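Local coordinates for protein Rho guanine nucleotide exchange factor TIAM2 (PDB 3A8P) that activates the small GTPase Rac1 as a guanine nucleotide exchange factor, its PHCCEx module being a protein- and membrane-binding unit, at residues K20-L25 with G99-F104; R29-V34 with H240-S245. All blocks are in the same frame, centred on the assembly; numbering follows the deposited sequence.

Contact 1: K20-L25 with G99-F104; sequences KPLVTL and GDVYLF
Between Lys20-Leu25 and Val101-Phe104 the backbones run antiparallel, their axes at 156°, with a classic beta bulge in which Leu22 and Val23 both face Val101. Lys20 and Leu103 form the hydrogen-bonded pair at one end, Leu103 N reaching Lys20 O at 2.8 Å. At the bulge a single acceptor does double duty: Val101 O takes Leu22 N at 3.0 Å and Val23 N at 3.2 Å, both from the same face of its carbonyl plane, and Val101 N returns a bond to Val23 O. The extra residue tips Leu22 toward the other strand, where its side chain crosses that of Leu103 obliquely, CD2 lying 4.1 Å from Leu103 CG. Val23 and Val101 lie alongside each other and point the same way, CB to CB 3.7 Å. On the other face of the sheet Pro21 stands beside Tyr102, its CB 4.2 Å from CD1 of the ring.

Past the bulge the partnership passes to side chains. Thr24 carries OG1 anti to its own nitrogen (chi1 -174°), which sets the hydroxyl beside Asp100, and it donates to Asp100 OD1 at 3.1 Å, nearly in line with the carboxylate C-O bond. With an alanine in place of Asp100, the Thr24 hydroxyl would probably lose this acceptor and be left freer to turn. Gly99 turns at a positive phi of 101°, so near Leu25 CB and the carbonyl before it that a CB could hardly be fitted.

Within the PH domain sheet, segment 29-34 flanks Leu22 and Thr24, with backbone bonds to Val34 and Glu32, while strand 91-95 borders Tyr102 and Phe104. Helix 236-245 packs over the valine face, Val101 touching Ser237 and Ala241.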
# COMPACT_ATOMS: atom_id res chain seq x y z
N LYS A 20 -12.08 -11.19 -1.18
CA LYS A 20 -11.25 -12.16 -1.86
C LYS A 20 -9.77 -11.83 -1.68
O LYS A 20 -9.31 -10.77 -2.10
CB LYS A 20 -11.60 -12.18 -3.35
CG LYS A 20 -10.79 -13.15 -4.20
CD LYS A 20 -11.29 -13.12 -5.63
CE LYS A 20 -10.57 -14.12 -6.50
NZ LYS A 20 -11.21 -14.21 -7.85
N PRO A 21 -9.02 -12.73 -1.04
CA PRO A 21 -7.59 -12.52 -0.82
C PRO A 21 -6.92 -12.66 -2.19
O PRO A 21 -7.30 -13.52 -2.98
CB PRO A 21 -7.22 -13.64 0.15
CG PRO A 21 -8.16 -14.74 -0.24
CD PRO A 21 -9.46 -14.00 -0.43
N LEU A 22 -5.92 -11.82 -2.46
CA LEU A 22 -5.25 -11.85 -3.75
C LEU A 22 -3.76 -12.18 -3.72
O LEU A 22 -3.29 -13.02 -4.50
CB LEU A 22 -5.44 -10.50 -4.46
CG LEU A 22 -4.87 -10.35 -5.86
CD1 LEU A 22 -5.52 -11.37 -6.79
CD2 LEU A 22 -5.12 -8.93 -6.37
N VAL A 23 -3.02 -11.53 -2.84
CA VAL A 23 -1.59 -11.75 -2.74
C VAL A 23 -1.17 -11.93 -1.29
O VAL A 23 -1.75 -11.32 -0.39
CB VAL A 23 -0.80 -10.55 -3.33
CG1 VAL A 23 0.70 -10.78 -3.15
CG2 VAL A 23 -1.13 -10.37 -4.81
N THR A 24 -0.17 -12.77 -1.07
CA THR A 24 0.34 -13.00 0.27
C THR A 24 1.86 -13.16 0.25
O THR A 24 2.44 -13.54 -0.76
CB THR A 24 -0.29 -14.25 0.92
OG1 THR A 24 0.15 -14.34 2.28
CG2 THR A 24 0.13 -15.51 0.18
N LEU A 25 2.49 -12.87 1.38
CA LEU A 25 3.94 -12.97 1.51
C LEU A 25 4.33 -14.33 2.09
O LEU A 25 4.09 -14.60 3.26
CB LEU A 25 4.44 -11.85 2.42
CG LEU A 25 5.95 -11.67 2.62
CD1 LEU A 25 6.60 -11.34 1.29
CD2 LEU A 25 6.19 -10.56 3.62
N GLY A 99 2.61 -7.12 3.30
CA GLY A 99 2.83 -7.79 2.03
C GLY A 99 1.58 -8.48 1.53
O GLY A 99 1.61 -9.22 0.54
N ASP A 100 0.47 -8.26 2.21
CA ASP A 100 -0.79 -8.87 1.80
C ASP A 100 -1.65 -7.90 0.99
O ASP A 100 -1.67 -6.70 1.25
CB ASP A 100 -1.57 -9.35 3.02
CG ASP A 100 -0.80 -10.35 3.86
OD1 ASP A 100 -0.48 -11.45 3.33
OD2 ASP A 100 -0.50 -10.04 5.03
N VAL A 101 -2.35 -8.44 -0.01
CA VAL A 101 -3.23 -7.65 -0.85
C VAL A 101 -4.60 -8.33 -0.86
O VAL A 101 -4.70 -9.56 -0.96
CB VAL A 101 -2.69 -7.55 -2.30
CG1 VAL A 101 -3.60 -6.68 -3.15
CG2 VAL A 101 -1.27 -6.97 -2.27
N TYR A 102 -5.65 -7.53 -0.74
CA TYR A 102 -7.02 -8.04 -0.69
C TYR A 102 -7.96 -7.29 -1.63
O TYR A 102 -7.77 -6.10 -1.90
CB TYR A 102 -7.58 -7.90 0.73
CG TYR A 102 -6.73 -8.55 1.80
CD1 TYR A 102 -6.87 -9.90 2.11
CD2 TYR A 102 -5.77 -7.81 2.48
CE1 TYR A 102 -6.07 -10.50 3.08
CE2 TYR A 102 -4.97 -8.39 3.45
CZ TYR A 102 -5.13 -9.74 3.75
OH TYR A 102 -4.32 -10.32 4.70
N LEU A 103 -8.97 -7.99 -2.11
CA LEU A 103 -9.97 -7.40 -2.98
C LEU A 103 -11.29 -7.36 -2.22
O LEU A 103 -11.58 -8.24 -1.41
CB LEU A 103 -10.14 -8.22 -4.25
CG LEU A 103 -8.99 -8.14 -5.26
CD1 LEU A 103 -9.35 -8.97 -6.48
CD2 LEU A 103 -8.73 -6.69 -5.65
N PHE A 104 -12.06 -6.31 -2.46
CA PHE A 104 -13.37 -6.11 -1.85
C PHE A 104 -14.31 -5.58 -2.93
O PHE A 104 -13.88 -4.92 -3.87
CB PHE A 104 -13.30 -5.05 -0.74
CG PHE A 104 -12.58 -5.48 0.49
CD1 PHE A 104 -13.23 -6.23 1.47
CD2 PHE A 104 -11.25 -5.12 0.70
CE1 PHE A 104 -12.57 -6.62 2.64
CE2 PHE A 104 -10.58 -5.50 1.86
CZ PHE A 104 -11.24 -6.24 2.83

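Contact 2: R29-V34 with H240-S245; sequences RKLELV and HALVCS
The guanidinium of Arg29 brings its edge to helix 236-245: Ser245 O lies near the plane of the group, 3.7 Å from Arg29 NE, whereas Cys244 O approaches NH2 obliquely at 4.1 Å. Neither distance amounts to a hydrogen bond, so the charged group borders the carbonyls of Cys244 and Ser245 without being clamped by them. Its chain is bent at both chi2 and chi3, which swings the flat group alongside Ser245. The backbone of Arg29 joins in as well, its O lying 3.7 Å from Ser245 CB.

Leu31 carries the apolar half of the contact. Both of its methyls press on the helix: CD1 lies 3.7 Å from Leu242 N and also meets Leu242 CB, while CD2 rests 3.9 Å from Ala241 O. The methyl of Ala241 meets both branches, CD1 and CD2 each at 4.0 Å. With CG anti to the carbonyl carbon (chi1 -60°), the leucine extends its fork to the helix, and the small alanine lets it sit close to the helical backbone.

The arrangement is a strand-on-helix packing between two parts of the PHCCEx module: 30-33 is a strand of the PH domain, and the helix belongs to the CC-Ex region, more than 200 residues later. The local axes approach to 8.8 Å with their directions 144° apart.

Ser245 OG gives a hydrogen bond to Leu242 O at 2.6 Å, back onto its own helix, while its CB and its carbonyl O border Arg29. Leu231 of helix 222-231 also touches Leu31, and Leu228 of the same helix packs against Leu242. On another side of helix 236-245, His240 ND1 is hydrogen-bonded to Ser95 OG.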
# COMPACT_ATOMS: atom_id res chain seq x y z
N ARG A 29 10.12 -14.64 2.00
CA ARG A 29 9.60 -13.29 1.80
C ARG A 29 9.26 -12.95 0.35
O ARG A 29 9.36 -11.79 -0.06
CB ARG A 29 10.61 -12.27 2.34
CG ARG A 29 11.05 -12.56 3.77
CD ARG A 29 9.94 -12.33 4.78
NE ARG A 29 9.63 -10.91 4.95
CZ ARG A 29 8.74 -10.44 5.81
NH1 ARG A 29 8.05 -11.26 6.58
NH2 ARG A 29 8.54 -9.13 5.89
N LYS A 30 8.85 -13.94 -0.43
CA LYS A 30 8.48 -13.68 -1.81
C LYS A 30 6.97 -13.64 -1.95
O LYS A 30 6.25 -14.42 -1.33
CB LYS A 30 9.07 -14.74 -2.75
CG LYS A 30 8.39 -16.10 -2.72
CD LYS A 30 8.53 -16.78 -1.37
CE LYS A 30 7.93 -18.18 -1.39
NZ LYS A 30 8.63 -19.06 -2.37
N LEU A 31 6.47 -12.70 -2.76
CA LEU A 31 5.04 -12.57 -2.97
C LEU A 31 4.51 -13.67 -3.86
O LEU A 31 5.21 -14.15 -4.75
CB LEU A 31 4.72 -11.22 -3.62
CG LEU A 31 5.12 -9.93 -2.88
CD1 LEU A 31 4.78 -8.73 -3.75
CD2 LEU A 31 4.39 -9.87 -1.54
N GLU A 32 3.27 -14.09 -3.63
CA GLU A 32 2.65 -15.11 -4.46
C GLU A 32 1.14 -14.94 -4.45
O GLU A 32 0.57 -14.48 -3.47
CB GLU A 32 3.02 -16.51 -3.97
CG GLU A 32 2.20 -17.01 -2.80
CD GLU A 32 2.39 -18.50 -2.55
OE1 GLU A 32 1.76 -19.03 -1.61
OE2 GLU A 32 3.18 -19.14 -3.29
N LEU A 33 0.50 -15.32 -5.54
CA LEU A 33 -0.95 -15.23 -5.62
C LEU A 33 -1.54 -16.27 -4.68
O LEU A 33 -1.07 -17.40 -4.63
CB LEU A 33 -1.43 -15.50 -7.04
CG LEU A 33 -1.10 -14.44 -8.08
CD1 LEU A 33 -1.58 -14.89 -9.45
CD2 LEU A 33 -1.76 -13.13 -7.69
N VAL A 34 -2.56 -15.88 -3.92
CA VAL A 34 -3.20 -16.80 -3.00
C VAL A 34 -3.89 -17.88 -3.83
O VAL A 34 -4.55 -17.58 -4.82
CB VAL A 34 -4.25 -16.08 -2.12
CG1 VAL A 34 -4.93 -17.09 -1.20
CG2 VAL A 34 -3.58 -14.98 -1.32
N HIS A 240 3.09 -1.88 -3.41
CA HIS A 240 3.12 -1.63 -1.97
C HIS A 240 3.52 -2.92 -1.25
O HIS A 240 4.35 -2.90 -0.33
CB HIS A 240 1.73 -1.21 -1.47
CG HIS A 240 1.70 -0.89 -0.00
ND1 HIS A 240 0.54 -0.93 0.74
CD2 HIS A 240 2.68 -0.50 0.85
CE1 HIS A 240 0.81 -0.58 1.99
NE2 HIS A 240 2.10 -0.32 2.08
N ALA A 241 2.90 -4.03 -1.65
CA ALA A 241 3.19 -5.33 -1.06
C ALA A 241 4.66 -5.66 -1.25
O ALA A 241 5.30 -6.22 -0.35
CB ALA A 241 2.32 -6.40 -1.70
N LEU A 242 5.21 -5.32 -2.41
CA LEU A 242 6.62 -5.59 -2.68
C LEU A 242 7.51 -4.77 -1.75
O LEU A 242 8.47 -5.28 -1.19
CB LEU A 242 6.96 -5.26 -4.14
CG LEU A 242 8.42 -5.56 -4.51
CD1 LEU A 242 8.68 -7.05 -4.32
CD2 LEU A 242 8.70 -5.13 -5.94
N VAL A 243 7.18 -3.49 -1.57
CA VAL A 243 7.97 -2.64 -0.68
C VAL A 243 7.90 -3.18 0.76
O VAL A 243 8.90 -3.14 1.49
CB VAL A 243 7.48 -1.17 -0.70
CG1 VAL A 243 8.15 -0.38 0.41
CG2 VAL A 243 7.82 -0.53 -2.05
N CYS A 244 6.74 -3.68 1.16
CA CYS A 244 6.59 -4.21 2.52
C CYS A 244 7.39 -5.49 2.71
O CYS A 244 7.93 -5.72 3.79
CB CYS A 244 5.11 -4.50 2.83
SG CYS A 244 4.06 -3.05 2.99
N SER A 245 7.48 -6.32 1.67
CA SER A 245 8.21 -7.57 1.79
C SER A 245 9.68 -7.35 2.10
O SER A 245 10.36 -8.24 2.57
CB SER A 245 8.07 -8.40 0.50
OG SER A 245 8.74 -7.79 -0.58

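Overall arrangement
Contacts 1 and 2 share a neighbourhood, their centres about 9 Å apart, and both are partly buried. Contact 1 joins two strands within the PH domain by repeated backbone hydrogen bonds; Val23, Val101 and Leu103 are buried in it, and none of its touching residues is exposed. Contact 2 ties that sheet to the CC-Ex region mainly through the side chains of Leu31 and Arg29, with no hydrogen bond across it, and runs out to the exposed arginine. Strands 11-26 and 30-33 are consecutive and adjacent, so the first halves of both contacts are bonded to each other, Thr24 O to Glu32 N among them. Helix 236-245 bridges the two, since Ala241 touches both Val101 and Leu31, and Ser245 packs against Leu25.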